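Side-chain contacts in beta-N-acetylhexosaminidase (Streptomyces plicatus, PDB 1JAK), which probably removes terminal non-reducing N-acetylhexosamine residues from glycosides by substrate-assisted hydrolysis, as a family 20 glycoside hydrolase with an alpha/beta barrel: residues D300-L305 with A341-T346; A331-V336 with H351-A356; K345-W350 with E357-A362. All blocks are in the same frame, centred on the assembly; numbering follows the deposited sequence.

Contact 1 of 3, residues D300-L305 with A341-T346; sequences DVIGEL and AKYGKT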
loop_
_atom_site.group_PDB
_atom_site.type_symbol
_atom_site.label_atom_id
_atom_site.label_comp_id
_atom_site.label_asym_id
_atom_site.label_seq_id
_atom_site.Cartn_x
_atom_site.Cartn_y
_atom_site.Cartn_z
ATOM N N ASP A 300 10.748 14.716 20.083
ATOM C CA ASP A 300 10.822 13.434 20.783
ATOM C C ASP A 300 10.139 12.323 19.987
ATOM O O ASP A 300 10.692 11.233 19.821
ATOM C CB ASP A 300 10.166 13.510 22.170
ATOM C CG ASP A 300 11.000 14.279 23.182
ATOM O OD1 ASP A 300 12.229 14.403 22.991
ATOM O OD2 ASP A 300 10.421 14.742 24.185
ATOM N N VAL A 301 8.933 12.600 19.500
ATOM C CA VAL A 301 8.182 11.606 18.739
ATOM C C VAL A 301 8.842 11.236 17.412
ATOM O O VAL A 301 9.000 10.053 17.105
ATOM C CB VAL A 301 6.740 12.089 18.471
ATOM C CG1 VAL A 301 6.037 11.134 17.511
ATOM C CG2 VAL A 301 5.974 12.159 19.783
ATOM N N ILE A 302 9.229 12.235 16.629
ATOM C CA ILE A 302 9.864 11.968 15.345
ATOM C C ILE A 302 11.191 11.235 15.539
ATOM O O ILE A 302 11.549 10.355 14.750
ATOM C CB ILE A 302 10.088 13.282 14.560
ATOM C CG1 ILE A 302 8.730 13.844 14.117
ATOM C CG2 ILE A 302 10.997 13.036 13.364
ATOM C CD1 ILE A 302 8.805 15.151 13.342
ATOM N N GLY A 303 11.913 11.586 16.598
ATOM C CA GLY A 303 13.181 10.928 16.861
ATOM C C GLY A 303 12.997 9.453 17.171
ATOM O O GLY A 303 13.725 8.601 16.648
ATOM N N GLU A 304 12.025 9.142 18.022
ATOM C CA GLU A 304 11.773 7.755 18.388
ATOM C C GLU A 304 11.212 6.957 17.218
ATOM O O GLU A 304 11.533 5.779 17.054
ATOM C CB GLU A 304 10.826 7.676 19.594
ATOM C CG GLU A 304 11.501 8.060 20.914
ATOM C CD GLU A 304 10.722 7.624 22.142
ATOM O OE1 GLU A 304 10.151 6.511 22.126
ATOM O OE2 GLU A 304 10.699 8.380 23.137
ATOM N N LEU A 305 10.385 7.596 16.398
ATOM C CA LEU A 305 9.806 6.910 15.249
ATOM C C LEU A 305 10.877 6.637 14.195
ATOM O O LEU A 305 10.913 5.561 13.601
ATOM C CB LEU A 305 8.675 7.742 14.639
ATOM C CG LEU A 305 7.940 7.127 13.440
ATOM C CD1 LEU A 305 7.327 5.782 13.829
ATOM C CD2 LEU A 305 6.861 8.089 12.963
ATOM N N ALA A 341 14.795 15.582 8.728
ATOM C CA ALA A 341 16.143 15.459 8.179
ATOM C C ALA A 341 17.153 15.285 9.311
ATOM O O ALA A 341 18.167 14.599 9.157
ATOM C CB ALA A 341 16.489 16.696 7.354
ATOM N N LYS A 342 16.876 15.921 10.445
ATOM C CA LYS A 342 17.748 15.831 11.613
ATOM C C LYS A 342 17.931 14.367 12.004
ATOM O O LYS A 342 19.003 13.957 12.451
ATOM C CB LYS A 342 17.131 16.598 12.784
ATOM C CG LYS A 342 17.846 16.410 14.113
ATOM C CD LYS A 342 17.106 17.139 15.225
ATOM C CE LYS A 342 17.746 16.891 16.578
ATOM N NZ LYS A 342 17.004 17.596 17.663
ATOM N N TYR A 343 16.873 13.582 11.829
ATOM C CA TYR A 343 16.917 12.168 12.167
ATOM C C TYR A 343 17.138 11.270 10.954
ATOM O O TYR A 343 16.777 10.091 10.955
ATOM C CB TYR A 343 15.649 11.786 12.934
ATOM C CG TYR A 343 15.632 12.383 14.325
ATOM C CD1 TYR A 343 16.544 11.959 15.292
ATOM C CD2 TYR A 343 14.743 13.406 14.664
ATOM C CE1 TYR A 343 16.580 12.535 16.556
ATOM C CE2 TYR A 343 14.770 13.993 15.932
ATOM C CZ TYR A 343 15.691 13.552 16.871
ATOM O OH TYR A 343 15.739 14.123 18.123
ATOM N N GLY A 344 17.739 11.854 9.921
ATOM C CA GLY A 344 18.081 11.128 8.707
ATOM C C GLY A 344 17.004 10.595 7.786
ATOM O O GLY A 344 17.235 9.606 7.087
ATOM N N LYS A 345 15.841 11.236 7.751
ATOM C CA LYS A 345 14.776 10.756 6.879
ATOM C C LYS A 345 14.286 11.813 5.896
ATOM O O LYS A 345 14.596 13.001 6.026
ATOM C CB LYS A 345 13.601 10.243 7.720
ATOM C CG LYS A 345 13.974 9.117 8.680
ATOM C CD LYS A 345 14.547 7.913 7.937
ATOM C CE LYS A 345 15.032 6.848 8.915
ATOM N NZ LYS A 345 15.626 5.666 8.220
ATOM N N THR A 346 13.531 11.358 4.902
ATOM C CA THR A 346 12.965 12.227 3.878
ATOM C C THR A 346 11.515 12.493 4.252
ATOM O O THR A 346 10.728 11.562 4.412
ATOM C CB THR A 346 13.016 11.554 2.495
ATOM O OG1 THR A 346 14.385 11.383 2.104
ATOM C CG2 THR A 346 12.285 12.399 1.454
#
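Tyr343 turns CG opposite its own carbonyl carbon (chi1 -70°), which swings the phenol out from the end of helix 326-342 and over the backbone of Gly303 on helix 292-307. On the facing helix, Ile302 holds CG2 anti to its backbone N, the branch that reaches the ring. Two successive helices on the outside of the family 20 alpha/beta barrel are joined here. The central contact is a CH-pi interaction: Gly303 CA lies 3.5 Å from the centroid of the Tyr343 ring and only 6° off the ring normal, and its distances to the six ring carbons, 3.6 to 3.9 Å, are nearly equal. Such even spacing places the alpha carbon squarely over one face. Beside it, Ile302 CG2 meets Tyr343 CD2 at 4.0 Å, approaching the ring obliquely. The other face carries Lys342 CG, 4.3 Å above the ring plane.

The absence of a side chain at Gly303 permits this fit, since a modelled beta carbon would fall 2.9 Å from Tyr343 CZ, a clash. The tyrosine is the first residue to leave helical angles, and Gly344, with positive phi, is the C-prime residue of a Schellman motif in which Lys345 N bonds back to Val340 O and Gly344 N to Ala341 O. Replacing Tyr343 by an alanine would probably leave Gly303 CA and Ile302 CG2 without the ring they pack on, and Asp299 without its phenolic partner. Between the two segments themselves the contact is apolar and CH-pi, but Asp299, one residue before 300-305 on the same helix, accompanies it with a hydrogen bond to Tyr343 OH and a salt bridge to Lys342, so polar and dispersion terms probably both hold the helices together.

Contact 2 of 3, residues A331-V336 with H351-A356; sequences AFMKRV and HQLAGA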
loop_
_atom_site.group_PDB
_atom_site.type_symbol
_atom_site.label_atom_id
_atom_site.label_comp_id
_atom_site.label_asym_id
_atom_site.label_seq_id
_atom_site.Cartn_x
_atom_site.Cartn_y
_atom_site.Cartn_z
ATOM N N ALA A 331 4.201 28.520 9.740
ATOM C CA ALA A 331 5.270 28.648 10.725
ATOM C C ALA A 331 5.606 27.282 11.319
ATOM O O ALA A 331 6.778 26.932 11.472
ATOM C CB ALA A 331 4.852 29.613 11.836
ATOM N N PHE A 332 4.571 26.514 11.648
ATOM C CA PHE A 332 4.748 25.185 12.224
ATOM C C PHE A 332 5.541 24.271 11.294
ATOM O O PHE A 332 6.507 23.626 11.711
ATOM C CB PHE A 332 3.385 24.544 12.504
ATOM C CG PHE A 332 3.473 23.166 13.106
ATOM C CD1 PHE A 332 3.678 22.998 14.471
ATOM C CD2 PHE A 332 3.359 22.037 12.301
ATOM C CE1 PHE A 332 3.768 21.719 15.032
ATOM C CE2 PHE A 332 3.448 20.755 12.851
ATOM C CZ PHE A 332 3.653 20.597 14.217
ATOM N N MET A 333 5.129 24.209 10.035
ATOM C CA MET A 333 5.811 23.353 9.072
ATOM C C MET A 333 7.243 23.798 8.805
ATOM O O MET A 333 8.114 22.970 8.548
ATOM C CB MET A 333 5.017 23.284 7.768
ATOM C CG MET A 333 3.724 22.493 7.912
ATOM S SD MET A 333 4.042 20.829 8.562
ATOM C CE MET A 333 2.527 19.970 8.055
ATOM N N LYS A 334 7.493 25.102 8.871
ATOM C CA LYS A 334 8.842 25.615 8.651
ATOM C C LYS A 334 9.751 25.106 9.771
ATOM O O LYS A 334 10.917 24.768 9.548
ATOM C CB LYS A 334 8.829 27.148 8.653
ATOM C CG LYS A 334 10.203 27.794 8.501
ATOM C CD LYS A 334 10.748 27.636 7.091
ATOM C CE LYS A 334 12.078 28.362 6.928
ATOM N NZ LYS A 334 12.540 28.364 5.510
ATOM N N ARG A 335 9.194 25.037 10.975
ATOM C CA ARG A 335 9.929 24.592 12.153
ATOM C C ARG A 335 10.095 23.079 12.278
ATOM O O ARG A 335 11.146 22.602 12.707
ATOM C CB ARG A 335 9.240 25.119 13.414
ATOM C CG ARG A 335 9.181 26.638 13.497
ATOM C CD ARG A 335 8.174 27.100 14.538
ATOM N NE ARG A 335 8.108 28.557 14.615
ATOM C CZ ARG A 335 7.153 29.231 15.248
ATOM N NH1 ARG A 335 6.175 28.581 15.863
ATOM N NH2 ARG A 335 7.177 30.559 15.268
ATOM N N VAL A 336 9.070 22.322 11.898
ATOM C CA VAL A 336 9.132 20.869 12.041
ATOM C C VAL A 336 9.746 20.055 10.903
ATOM O O VAL A 336 10.331 19.001 11.154
ATOM C CB VAL A 336 7.733 20.285 12.350
ATOM C CG1 VAL A 336 7.204 20.871 13.649
ATOM C CG2 VAL A 336 6.782 20.577 11.205
ATOM N N HIS A 351 -0.690 17.022 0.493
ATOM C CA HIS A 351 -0.406 18.194 -0.335
ATOM C C HIS A 351 -0.617 19.571 0.277
ATOM O O HIS A 351 -0.209 20.565 -0.316
ATOM C CB HIS A 351 -1.111 18.105 -1.702
ATOM C CG HIS A 351 -2.581 18.369 -1.657
ATOM N ND1 HIS A 351 -3.515 17.372 -1.467
ATOM C CD2 HIS A 351 -3.283 19.517 -1.810
ATOM C CE1 HIS A 351 -4.727 17.894 -1.509
ATOM N NE2 HIS A 351 -4.615 19.195 -1.716
ATOM N N GLN A 352 -1.240 19.644 1.448
ATOM C CA GLN A 352 -1.409 20.938 2.105
ATOM C C GLN A 352 -0.016 21.499 2.407
ATOM O O GLN A 352 0.161 22.708 2.564
ATOM C CB GLN A 352 -2.187 20.794 3.416
ATOM C CG GLN A 352 -3.696 20.659 3.252
ATOM C CD GLN A 352 -4.092 19.418 2.487
ATOM O OE1 GLN A 352 -3.571 18.334 2.736
ATOM N NE2 GLN A 352 -5.034 19.566 1.562
ATOM N N LEU A 353 0.972 20.611 2.493
ATOM C CA LEU A 353 2.348 21.024 2.769
ATOM C C LEU A 353 2.900 21.884 1.631
ATOM O O LEU A 353 3.827 22.674 1.835
ATOM C CB LEU A 353 3.247 19.794 2.975
ATOM C CG LEU A 353 4.722 20.044 3.323
ATOM C CD1 LEU A 353 4.827 20.823 4.627
ATOM C CD2 LEU A 353 5.449 18.715 3.453
ATOM N N ALA A 354 2.330 21.733 0.438
ATOM C CA ALA A 354 2.770 22.504 -0.724
ATOM C C ALA A 354 2.531 23.992 -0.496
ATOM O O ALA A 354 3.121 24.842 -1.170
ATOM C CB ALA A 354 2.033 22.041 -1.976
ATOM N N GLY A 355 1.656 24.302 0.454
ATOM C CA GLY A 355 1.375 25.691 0.764
ATOM C C GLY A 355 2.202 26.173 1.942
ATOM O O GLY A 355 2.000 27.285 2.432
ATOM N N ALA A 356 3.143 25.346 2.393
ATOM C CA ALA A 356 3.988 25.697 3.529
ATOM C C ALA A 356 5.473 25.464 3.257
ATOM O O ALA A 356 6.207 24.983 4.123
ATOM C CB ALA A 356 3.553 24.917 4.764
#
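The first side-chain bond of Met333, on helix 326-342, is directed toward the 351-356 segment, where two apolar groups, Leu353 and Ala356, meet it. Met333 CB lies 3.7 Å from Ala356 CB, and Met333 CG 3.8 Å from Leu353 CD1. The Met333 and Leu353 side chains run at a slant to each other, and CD1 is the leucine branch that makes the contact: Met333 CB and SD each lie 4.0 Å from Leu353 CD1, so this one methyl sits alongside three successive atoms of the methionine. The bend at chi2 of Met333 (-55°) keeps SD alongside the leucine methyl. Leu353 CG is anti to the backbone N, chi1 -178°, and this setting brings CD1 up against Met333. All three residues are buried, and no hydrogen bond crosses between the segments.

The 3-10 turn that carries Leu353 follows strand 346-350, and Ala356 N closes on Leu353 O at 2.8 Å. Helix 326-342 thus covers the loop leading to strand 363-366: Ala356 also touches Phe329 and Leu353 touches Gln337 of that helix, while on an adjacent side of the helix Phe332 and Val336 pack against helix 292-307.

Contact 3 of 3, residues K345-W350 with E357-A362; sequences KTVVGW and EPVEGA. With IFG ((2R,3R,4S,5R)-2-acetamido-3,4-dihydroxy-5-hydroxymethyl-piperidine), chain F.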
loop_
_atom_site.group_PDB
_atom_site.type_symbol
_atom_site.label_atom_id
_atom_site.label_comp_id
_atom_site.label_asym_id
_atom_site.label_seq_id
_atom_site.Cartn_x
_atom_site.Cartn_y
_atom_site.Cartn_z
ATOM N N LYS A 345 15.841 11.236 7.751
ATOM C CA LYS A 345 14.776 10.756 6.879
ATOM C C LYS A 345 14.286 11.813 5.896
ATOM O O LYS A 345 14.596 13.001 6.026
ATOM C CB LYS A 345 13.601 10.243 7.720
ATOM C CG LYS A 345 13.974 9.117 8.680
ATOM C CD LYS A 345 14.547 7.913 7.937
ATOM C CE LYS A 345 15.032 6.848 8.915
ATOM N NZ LYS A 345 15.626 5.666 8.220
ATOM N N THR A 346 13.531 11.358 4.902
ATOM C CA THR A 346 12.965 12.227 3.878
ATOM C C THR A 346 11.515 12.493 4.252
ATOM O O THR A 346 10.728 11.562 4.412
ATOM C CB THR A 346 13.016 11.554 2.495
ATOM O OG1 THR A 346 14.385 11.383 2.104
ATOM C CG2 THR A 346 12.285 12.399 1.454
ATOM N N VAL A 347 11.157 13.763 4.376
ATOM C CA VAL A 347 9.798 14.106 4.760
ATOM C C VAL A 347 8.761 13.940 3.654
ATOM O O VAL A 347 9.025 14.186 2.475
ATOM C CB VAL A 347 9.729 15.559 5.303
ATOM C CG1 VAL A 347 10.167 16.535 4.234
ATOM C CG2 VAL A 347 8.311 15.877 5.775
ATOM N N VAL A 348 7.580 13.487 4.061
ATOM C CA VAL A 348 6.448 13.322 3.164
ATOM C C VAL A 348 5.295 13.973 3.914
ATOM O O VAL A 348 5.229 13.896 5.138
ATOM C CB VAL A 348 6.079 11.842 2.933
ATOM C CG1 VAL A 348 4.917 11.753 1.946
ATOM C CG2 VAL A 348 7.286 11.069 2.410
ATOM N N GLY A 349 4.406 14.632 3.185
ATOM C CA GLY A 349 3.259 15.252 3.822
ATOM C C GLY A 349 2.106 15.267 2.846
ATOM O O GLY A 349 2.309 15.044 1.653
ATOM N N TRP A 350 0.890 15.494 3.333
ATOM C CA TRP A 350 -0.247 15.573 2.426
ATOM C C TRP A 350 -0.013 16.852 1.626
ATOM O O TRP A 350 0.789 17.693 2.045
ATOM C CB TRP A 350 -1.556 15.606 3.215
ATOM C CG TRP A 350 -1.785 14.312 3.958
ATOM C CD1 TRP A 350 -1.586 14.082 5.288
ATOM C CD2 TRP A 350 -2.202 13.062 3.392
ATOM N NE1 TRP A 350 -1.853 12.764 5.589
ATOM C CE2 TRP A 350 -2.234 12.117 4.443
ATOM C CE3 TRP A 350 -2.558 12.649 2.099
ATOM C CZ2 TRP A 350 -2.606 10.779 4.242
ATOM C CZ3 TRP A 350 -2.931 11.317 1.898
ATOM C CH2 TRP A 350 -2.951 10.399 2.968
ATOM N N GLU A 357 5.897 25.798 2.044
ATOM C CA GLU A 357 7.291 25.679 1.627
ATOM C C GLU A 357 7.970 24.339 1.918
ATOM O O GLU A 357 8.736 24.210 2.877
ATOM C CB GLU A 357 8.106 26.810 2.261
ATOM C CG GLU A 357 9.557 26.856 1.822
ATOM C CD GLU A 357 10.306 28.033 2.416
ATOM O OE1 GLU A 357 10.249 28.214 3.651
ATOM O OE2 GLU A 357 10.956 28.774 1.647
ATOM N N PRO A 358 7.700 23.324 1.084
ATOM C CA PRO A 358 8.306 22.002 1.275
ATOM C C PRO A 358 9.828 22.122 1.227
ATOM O O PRO A 358 10.365 22.868 0.403
ATOM C CB PRO A 358 7.771 21.201 0.091
ATOM C CG PRO A 358 6.449 21.846 -0.194
ATOM C CD PRO A 358 6.769 23.314 -0.057
ATOM N N VAL A 359 10.520 21.403 2.104
ATOM C CA VAL A 359 11.979 21.443 2.113
ATOM C C VAL A 359 12.511 20.636 0.937
ATOM O O VAL A 359 11.783 19.856 0.325
ATOM C CB VAL A 359 12.571 20.861 3.422
ATOM C CG1 VAL A 359 12.191 21.738 4.601
ATOM C CG2 VAL A 359 12.078 19.433 3.635
ATOM N N GLU A 360 13.783 20.834 0.616
ATOM C CA GLU A 360 14.397 20.111 -0.486
ATOM C C GLU A 360 14.291 18.609 -0.237
ATOM O O GLU A 360 14.494 18.144 0.886
ATOM C CB GLU A 360 15.868 20.516 -0.623
ATOM C CG GLU A 360 16.645 19.706 -1.648
ATOM C CD GLU A 360 18.070 20.202 -1.822
ATOM O OE1 GLU A 360 18.766 20.380 -0.800
ATOM O OE2 GLU A 360 18.492 20.408 -2.980
ATOM N N GLY A 361 13.954 17.862 -1.285
ATOM C CA GLY A 361 13.844 16.418 -1.172
ATOM C C GLY A 361 12.496 15.912 -0.693
ATOM O O GLY A 361 12.225 14.712 -0.734
ATOM N N ALA A 362 11.642 16.819 -0.243
ATOM C CA ALA A 362 10.330 16.422 0.251
ATOM C C ALA A 362 9.400 15.921 -0.844
ATOM O O ALA A 362 9.579 16.225 -2.025
ATOM C CB ALA A 362 9.679 17.594 0.974
HETATM N N1 IFG F . -9.766 13.057 4.951
HETATM C C2 IFG F . -8.822 12.809 6.071
HETATM C C3 IFG F . -8.726 11.309 6.564
HETATM C C4 IFG F . -10.080 10.569 6.575
HETATM C C5 IFG F . -10.732 10.732 5.200
HETATM C C6 IFG F . -12.066 10.015 5.017
HETATM C C7 IFG F . -6.918 12.882 4.512
HETATM C C8 IFG F . -5.540 13.278 4.049
HETATM C C9 IFG F . -10.956 12.202 4.820
HETATM N N2 IFG F . -7.472 13.287 5.694
HETATM O O7 IFG F . -7.561 12.167 3.756
HETATM O O3 IFG F . -8.159 11.278 7.867
HETATM O O4 IFG F . -10.919 11.165 7.563
HETATM O O6 IFG F . -12.346 9.783 3.641
#
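Val347, on a strand of the parallel beta sheet of the catalytic alpha/beta barrel, packs its CG1 methyl against Val359 and Ala362 of the loop that leads to the adjoining strand 363-366. The apolar contacts all run through that methyl: Val347 CG1 lies 3.5 Å from Val359 CG2 and 3.5 Å from Ala362 CB, the latter pair being tighter than usual van der Waals contact. The two valine side chains cross at about a right angle. With chi1 at 61°, Val347 CG1 sits between the backbone N and the carbonyl carbon, and from there it reaches both partners.

Carbon-to-oxygen contacts form a second group. Ala362 CA approaches Val347 O at 3.4 Å with an angle of 136° at the hydrogen, a bent CA-H...O contact, and Thr346 CG2 lies 3.2 Å from Gly361 O. These meet a type II turn from Val359 to Ala362, with Gly361 at positive phi.

The third kind is the ligand contact. Trp350, at the strand's end, has its NE1 hydrogen-bonded to Glu250 and belongs to the inhibitor pocket, whose other members include Asp319 and Tyr399. One face of its indole receives the acetamido methyl of the inhibitor, with IFG C8 3.4 Å from Trp350 CD2.

Overall arrangement
All three contacts lie in the catalytic barrel, on the same side of the chain's centre. Contact 1, opening on 300-305, joins helix 292-307 to the end of helix 326-342, which leads directly into strand 346-350. Contact 2 sets the middle of that helix against the turn after the strand, and contact 3 ties the strand to the loop before strand 363-366. The centres of contacts 1 and 2 are about 16 Å apart. Those of contacts 2 and 3 are about 9 Å apart. Along the chain the segments of contact 2 alternate with those of both others; contacts 1 and 3 share Lys345 and Thr346, and Lys334–Glu357 bridges contacts 2 and 3. Together they link outer helices to the strand ending at the inhibitor pocket.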